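Local coordinates for protein possible TctC subunit of the Tripartite Tricarboxylate Transport(TTT) Family (Rhodopseudomonas palustris, PDB 6HKE) that binds malate as the periplasmic substrate-binding component of a tripartite tricarboxylate transporter, probably delivering this C4-dicarboxylate to the membrane partners for uptake, at residues Pro112-Ala117 with Asp191-Ala196; Ala207-Ala212 with Asp221-Arg226. The protein carries 2 engineered substitutions. One frame throughout, in Å; residues are numbered along the deposited sequence.

Contact 1. Residues Pro112-Ala117 with Asp191-Ala196; sequences PVLLLA and DQIVNA. With MLT (D-malate), chain D; LMR ((2S)-2-hydroxybutanedioic acid), chain E.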
loop_
_atom_site.group_PDB
_atom_site.type_symbol
_atom_site.label_atom_id
_atom_site.label_comp_id
_atom_site.label_asym_id
_atom_site.label_seq_id
_atom_site.Cartn_x
_atom_site.Cartn_y
_atom_site.Cartn_z
ATOM N N PRO A 112 5.269 -7.120 -1.957
ATOM C CA PRO A 112 4.133 -7.939 -2.352
ATOM C C PRO A 112 2.955 -7.846 -1.370
ATOM O O PRO A 112 3.089 -7.410 -0.225
ATOM C CB PRO A 112 4.717 -9.346 -2.420
ATOM C CG PRO A 112 5.849 -9.313 -1.417
ATOM C CD PRO A 112 6.424 -7.915 -1.515
ATOM N N VAL A 113 1.813 -8.235 -1.903
ATOM C CA VAL A 113 0.512 -8.397 -1.217
ATOM C C VAL A 113 0.285 -9.897 -1.002
ATOM O O VAL A 113 0.626 -10.704 -1.920
ATOM C CB VAL A 113 -0.596 -7.786 -2.087
ATOM C CG1 VAL A 113 -1.982 -8.266 -1.688
ATOM C CG2 VAL A 113 -0.513 -6.273 -2.078
ATOM N N LEU A 114 -0.321 -10.228 0.141
ATOM C CA LEU A 114 -0.653 -11.593 0.600
ATOM C C LEU A 114 -2.163 -11.719 0.767
ATOM O O LEU A 114 -2.777 -10.787 1.305
ATOM C CB LEU A 114 0.018 -11.814 1.954
ATOM C CG LEU A 114 1.514 -12.072 1.888
ATOM C CD1 LEU A 114 2.138 -12.003 3.265
ATOM C CD2 LEU A 114 1.772 -13.435 1.274
ATOM N N LEU A 115 -2.713 -12.872 0.393
ATOM C CA LEU A 115 -4.099 -13.254 0.742
ATOM C C LEU A 115 -4.063 -13.877 2.133
ATOM O O LEU A 115 -3.436 -14.917 2.261
ATOM C CB LEU A 115 -4.612 -14.230 -0.311
ATOM C CG LEU A 115 -5.957 -14.857 0.002
ATOM C CD1 LEU A 115 -7.013 -13.784 0.238
ATOM C CD2 LEU A 115 -6.359 -15.801 -1.112
ATOM N N LEU A 116 -4.609 -13.198 3.144
ATOM C CA LEU A 116 -4.648 -13.687 4.545
ATOM C C LEU A 116 -6.066 -14.132 4.867
ATOM O O LEU A 116 -7.004 -13.604 4.263
ATOM C CB LEU A 116 -4.285 -12.583 5.527
ATOM C CG LEU A 116 -3.024 -11.796 5.242
ATOM C CD1 LEU A 116 -2.803 -10.828 6.386
ATOM C CD2 LEU A 116 -1.822 -12.714 5.051
ATOM N N ALA A 117 -6.221 -15.027 5.825
ATOM C CA ALA A 117 -7.547 -15.320 6.395
ATOM C C ALA A 117 -7.409 -15.468 7.895
ATOM O O ALA A 117 -6.269 -15.657 8.398
ATOM C CB ALA A 117 -8.136 -16.555 5.764
ATOM N N ASP A 191 -3.437 -8.098 1.962
ATOM C CA ASP A 191 -2.682 -7.061 2.707
ATOM C C ASP A 191 -1.224 -7.004 2.223
ATOM O O ASP A 191 -0.691 -7.993 1.744
ATOM C CB ASP A 191 -2.838 -7.288 4.208
ATOM C CG ASP A 191 -2.570 -6.068 5.086
ATOM O OD1 ASP A 191 -2.399 -4.962 4.538
ATOM O OD2 ASP A 191 -2.524 -6.241 6.332
ATOM N N GLN A 192 -0.632 -5.828 2.352
ATOM C CA GLN A 192 0.814 -5.574 2.188
ATOM C C GLN A 192 1.598 -6.398 3.224
ATOM O O GLN A 192 1.188 -6.486 4.402
ATOM C CB GLN A 192 1.032 -4.062 2.280
ATOM C CG GLN A 192 0.544 -3.337 1.033
ATOM C CD GLN A 192 0.277 -1.879 1.275
ATOM O OE1 GLN A 192 1.142 -1.040 1.029
ATOM N NE2 GLN A 192 -0.906 -1.583 1.804
ATOM N N ILE A 193 2.714 -6.973 2.786
ATOM C CA ILE A 193 3.527 -7.927 3.581
ATOM C C ILE A 193 3.982 -7.269 4.894
ATOM O O ILE A 193 3.983 -7.989 5.908
ATOM C CB ILE A 193 4.688 -8.472 2.717
ATOM C CG1 ILE A 193 5.378 -9.656 3.391
ATOM C CG2 ILE A 193 5.673 -7.383 2.355
ATOM C CD1 ILE A 193 6.290 -10.424 2.476
ATOM N N VAL A 194 4.357 -5.984 4.908
ATOM C CA VAL A 194 4.852 -5.316 6.157
ATOM C C VAL A 194 3.759 -5.329 7.227
ATOM O O VAL A 194 4.092 -5.459 8.376
ATOM C CB VAL A 194 5.386 -3.884 5.956
ATOM C CG1 VAL A 194 6.619 -3.871 5.080
ATOM C CG2 VAL A 194 4.333 -2.947 5.420
ATOM N N ASN A 195 2.492 -5.212 6.866
ATOM C CA ASN A 195 1.411 -5.338 7.872
ATOM C C ASN A 195 1.251 -6.798 8.300
ATOM O O ASN A 195 1.038 -7.030 9.504
ATOM C CB ASN A 195 0.069 -4.845 7.352
ATOM C CG ASN A 195 -0.852 -4.471 8.488
ATOM O OD1 ASN A 195 -0.409 -3.891 9.480
ATOM N ND2 ASN A 195 -2.126 -4.790 8.344
ATOM N N ALA A 196 1.322 -7.740 7.359
ATOM C CA ALA A 196 0.929 -9.150 7.576
ATOM C C ALA A 196 1.991 -9.888 8.413
ATOM O O ALA A 196 1.619 -10.811 9.166
ATOM C CB ALA A 196 0.715 -9.823 6.248
HETATM C C1 MLT D . -4.208 0.045 1.913
HETATM O O1 MLT D . -4.094 0.536 0.768
HETATM O O2 MLT D . -4.828 -1.029 2.083
HETATM C C2 MLT D . -3.622 0.800 3.085
HETATM O O3 MLT D . -2.250 1.227 2.957
HETATM C C3 MLT D . -3.593 -0.036 4.329
HETATM C C4 MLT D . -3.033 0.904 5.366
HETATM O O4 MLT D . -1.944 1.501 5.148
HETATM O O5 MLT D . -3.731 1.059 6.389
HETATM C C1 LMR E . -4.274 -0.270 1.952
HETATM O O1A LMR E . -4.385 0.730 1.224
HETATM O O1B LMR E . -4.794 -1.390 1.706
HETATM C C2 LMR E . -3.424 -0.125 3.224
HETATM O O2 LMR E . -2.136 0.441 3.012
HETATM C C3 LMR E . -4.111 0.722 4.299
HETATM C C4 LMR E . -3.066 1.024 5.359
HETATM O O4A LMR E . -3.235 0.538 6.493
HETATM O O4B LMR E . -2.062 1.706 5.037
#
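Leu-114 and Leu-116, on one face of strand 102-118, reach across to the first turn of helix 193-201. Leu-116 CD1 lies 3.7 Å from Ala-196 CB, and Leu-114 CD1 touches the same methyl and the CG1 of Ile-193, which runs slantwise past it. At the near end of segment 112-117, CD of the Pro-112 ring meets CG2 of Ile-193, and CG meets CD1. An antiparallel pairing holds the backbones: Leu-114 and Asp-191 form a hydrogen-bonded pair, Leu-114 N to Asp-191 O and Asp-191 N to Leu-114 O both 2.8 Å, and Pro-112 O takes Ile-193 N at 3.1 Å as the strand gives way to the helix. The chi1 of Asp-191, -159°, swings the carboxylate away from its backbone N; the syn lone pair of OD2 faces Asn-195 ND2, nearly in the amide plane, at a suspiciously short 2.5 Å. Gln-192, at the N-cap, projects on the other face with Val-113. Both malate enantiomers are modelled over each other in one site, NE2 donating to O2 of the (2S) form (2.7 Å) and weakly to O3 of D-malate (3.3 Å). Leucines and buried carboxylate thus share one face, with OD1 bonded to malate-binding Thr-174.

Contact 2. Residues Ala207-Ala212 with Asp221-Arg226; sequences AYVIAA and DVPTAR
Val-222 has CG1 anti to its backbone N (chi1 177°), a rotamer that lays this methyl over the peptide between Val-209 and Ile-210, 3.7 Å from Ile-210 N, while CG2 meets Ala-207 CB at 3.8 Å. The chi1 of Ile-210, -174°, sets CG2 between the backbone N and the carbonyl carbon, against Thr-224 CA and CG2. A single bridge joins Ile-210 and Thr-224: Ile-210 N donates to Pro-223 O, and Ala-225 N to Ile-210 O, each at 3.0 Å. The ring of Pro-223 rests CG and CD against Tyr-208 O. Beyond the bridge, Ala-211 centres an inverse gamma turn that brings Ala-212 O over the side chain of Thr-224, 3.3 Å from CB; a water links Ala-212 O, which it approaches to 2.6 Å, with Arg-226 N. Thr-224 OG1 turns to the backbone N of Glu-227. The segment 221-226 is a loop between strands 205-210 and 236-244, folded back along the end of the former; Leu-114 of strand 102-118 packs against Val-222, and Tyr-208 meets the ring of Phe-129 from helix 126-136.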
loop_
_atom_site.group_PDB
_atom_site.type_symbol
_atom_site.label_atom_id
_atom_site.label_comp_id
_atom_site.label_asym_id
_atom_site.label_seq_id
_atom_site.Cartn_x
_atom_site.Cartn_y
_atom_site.Cartn_z
ATOM N N ALA A 207 -1.676 -16.975 5.698
ATOM C CA ALA A 207 -1.555 -16.580 4.279
ATOM C C ALA A 207 -1.925 -17.794 3.431
ATOM O O ALA A 207 -1.537 -18.876 3.817
ATOM C CB ALA A 207 -0.143 -16.139 3.987
ATOM N N TYR A 208 -2.678 -17.624 2.349
ATOM C CA TYR A 208 -2.906 -18.684 1.342
ATOM C C TYR A 208 -1.864 -18.527 0.237
ATOM O O TYR A 208 -1.140 -19.490 -0.018
ATOM C CB TYR A 208 -4.347 -18.641 0.845
ATOM C CG TYR A 208 -5.321 -19.235 1.828
ATOM C CD1 TYR A 208 -5.609 -20.587 1.796
ATOM C CD2 TYR A 208 -5.930 -18.464 2.805
ATOM C CE1 TYR A 208 -6.504 -21.152 2.688
ATOM C CE2 TYR A 208 -6.819 -19.017 3.711
ATOM C CZ TYR A 208 -7.106 -20.370 3.657
ATOM O OH TYR A 208 -7.989 -20.939 4.535
ATOM N N VAL A 209 -1.752 -17.337 -0.361
ATOM C CA VAL A 209 -0.789 -17.099 -1.474
ATOM C C VAL A 209 -0.182 -15.704 -1.336
ATOM O O VAL A 209 -0.703 -14.893 -0.568
ATOM C CB VAL A 209 -1.434 -17.325 -2.851
ATOM C CG1 VAL A 209 -1.749 -18.793 -3.053
ATOM C CG2 VAL A 209 -2.678 -16.481 -3.066
ATOM N N ILE A 210 0.955 -15.507 -1.994
ATOM C CA ILE A 210 1.621 -14.188 -2.176
ATOM C C ILE A 210 1.402 -13.808 -3.642
ATOM O O ILE A 210 1.534 -14.696 -4.504
ATOM C CB ILE A 210 3.100 -14.261 -1.747
ATOM C CG1 ILE A 210 3.779 -12.892 -1.792
ATOM C CG2 ILE A 210 3.868 -15.288 -2.558
ATOM C CD1 ILE A 210 5.146 -12.880 -1.117
ATOM N N ALA A 211 0.965 -12.579 -3.896
ATOM C CA ALA A 211 0.624 -12.082 -5.244
ATOM C C ALA A 211 1.902 -11.573 -5.906
ATOM O O ALA A 211 2.010 -10.349 -6.137
ATOM C CB ALA A 211 -0.427 -11.014 -5.159
ATOM N N ALA A 212 2.819 -12.496 -6.177
ATOM C CA ALA A 212 4.190 -12.237 -6.676
ATOM C C ALA A 212 4.600 -13.383 -7.595
ATOM O O ALA A 212 3.965 -14.463 -7.517
ATOM C CB ALA A 212 5.156 -12.101 -5.517
ATOM N N ASP A 221 7.416 -20.115 3.208
ATOM C CA ASP A 221 6.471 -21.273 3.213
ATOM C C ASP A 221 5.123 -20.887 2.556
ATOM O O ASP A 221 4.259 -21.763 2.408
ATOM C CB ASP A 221 6.377 -21.877 4.625
ATOM C CG ASP A 221 7.415 -22.975 4.915
ATOM O OD1 ASP A 221 8.252 -23.269 4.020
ATOM O OD2 ASP A 221 7.360 -23.574 6.017
ATOM N N VAL A 222 4.975 -19.648 2.073
ATOM C CA VAL A 222 3.749 -19.156 1.371
ATOM C C VAL A 222 3.935 -19.284 -0.144
ATOM O O VAL A 222 4.827 -18.662 -0.711
ATOM C CB VAL A 222 3.450 -17.700 1.769
ATOM C CG1 VAL A 222 2.251 -17.144 1.013
ATOM C CG2 VAL A 222 3.277 -17.547 3.276
ATOM N N PRO A 223 3.083 -20.060 -0.850
ATOM C CA PRO A 223 3.221 -20.243 -2.298
ATOM C C PRO A 223 2.783 -19.012 -3.103
ATOM O O PRO A 223 1.927 -18.273 -2.682
ATOM C CB PRO A 223 2.316 -21.445 -2.601
ATOM C CG PRO A 223 1.251 -21.376 -1.522
ATOM C CD PRO A 223 1.945 -20.807 -0.296
ATOM N N THR A 224 3.399 -18.808 -4.262
ATOM C CA THR A 224 2.995 -17.738 -5.204
ATOM C C THR A 224 1.594 -18.085 -5.689
ATOM O O THR A 224 1.215 -19.275 -5.612
ATOM C CB THR A 224 3.983 -17.579 -6.356
ATOM O OG1 THR A 224 4.061 -18.842 -7.006
ATOM C CG2 THR A 224 5.350 -17.122 -5.898
ATOM N N ALA A 225 0.846 -17.083 -6.140
ATOM C CA ALA A 225 -0.471 -17.295 -6.766
ATOM C C ALA A 225 -0.280 -18.191 -7.999
ATOM O O ALA A 225 -1.176 -19.017 -8.260
ATOM C CB ALA A 225 -1.094 -15.971 -7.092
ATOM N N ARG A 226 0.851 -18.041 -8.702
ATOM C CA ARG A 226 1.187 -18.813 -9.923
ATOM C C ARG A 226 1.198 -20.298 -9.565
ATOM O O ARG A 226 0.438 -21.060 -10.187
ATOM C CB ARG A 226 2.539 -18.419 -10.529
ATOM C CG ARG A 226 3.115 -19.496 -11.450
ATOM C CD ARG A 226 4.156 -19.026 -12.445
ATOM N NE ARG A 226 3.627 -17.975 -13.312
ATOM C CZ ARG A 226 2.964 -18.159 -14.461
ATOM N NH1 ARG A 226 2.721 -19.372 -14.924
ATOM N NH2 ARG A 226 2.532 -17.113 -15.144
HETATM O O HOH W 1 1.829 -15.291 -8.826
#

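Overall arrangement
Strand 102-118 lies between the contacts in the sheet: it pairs antiparallel with strand 188-192 in contact 1 and also with strand 205-210, which contact 2 covers with loop 221-226. Their centres lie 10 Å apart. Probable hydrogen bonds connect them directly, Ala-211 N to Val-113 O at 2.7 Å and Tyr-208 N to Leu-115 O at 2.8 Å, and Leu-114 CD2 packs 3.4 Å from Ile-210 CB. Contact 1 borders the malate pocket through Gln-192, with Thr-30, His-80, Val-150, Ser-151 and Thr-174 also binding malate; contact 2 stands further back, the Ile-210 side chain about 10 Å from that of Gln-192.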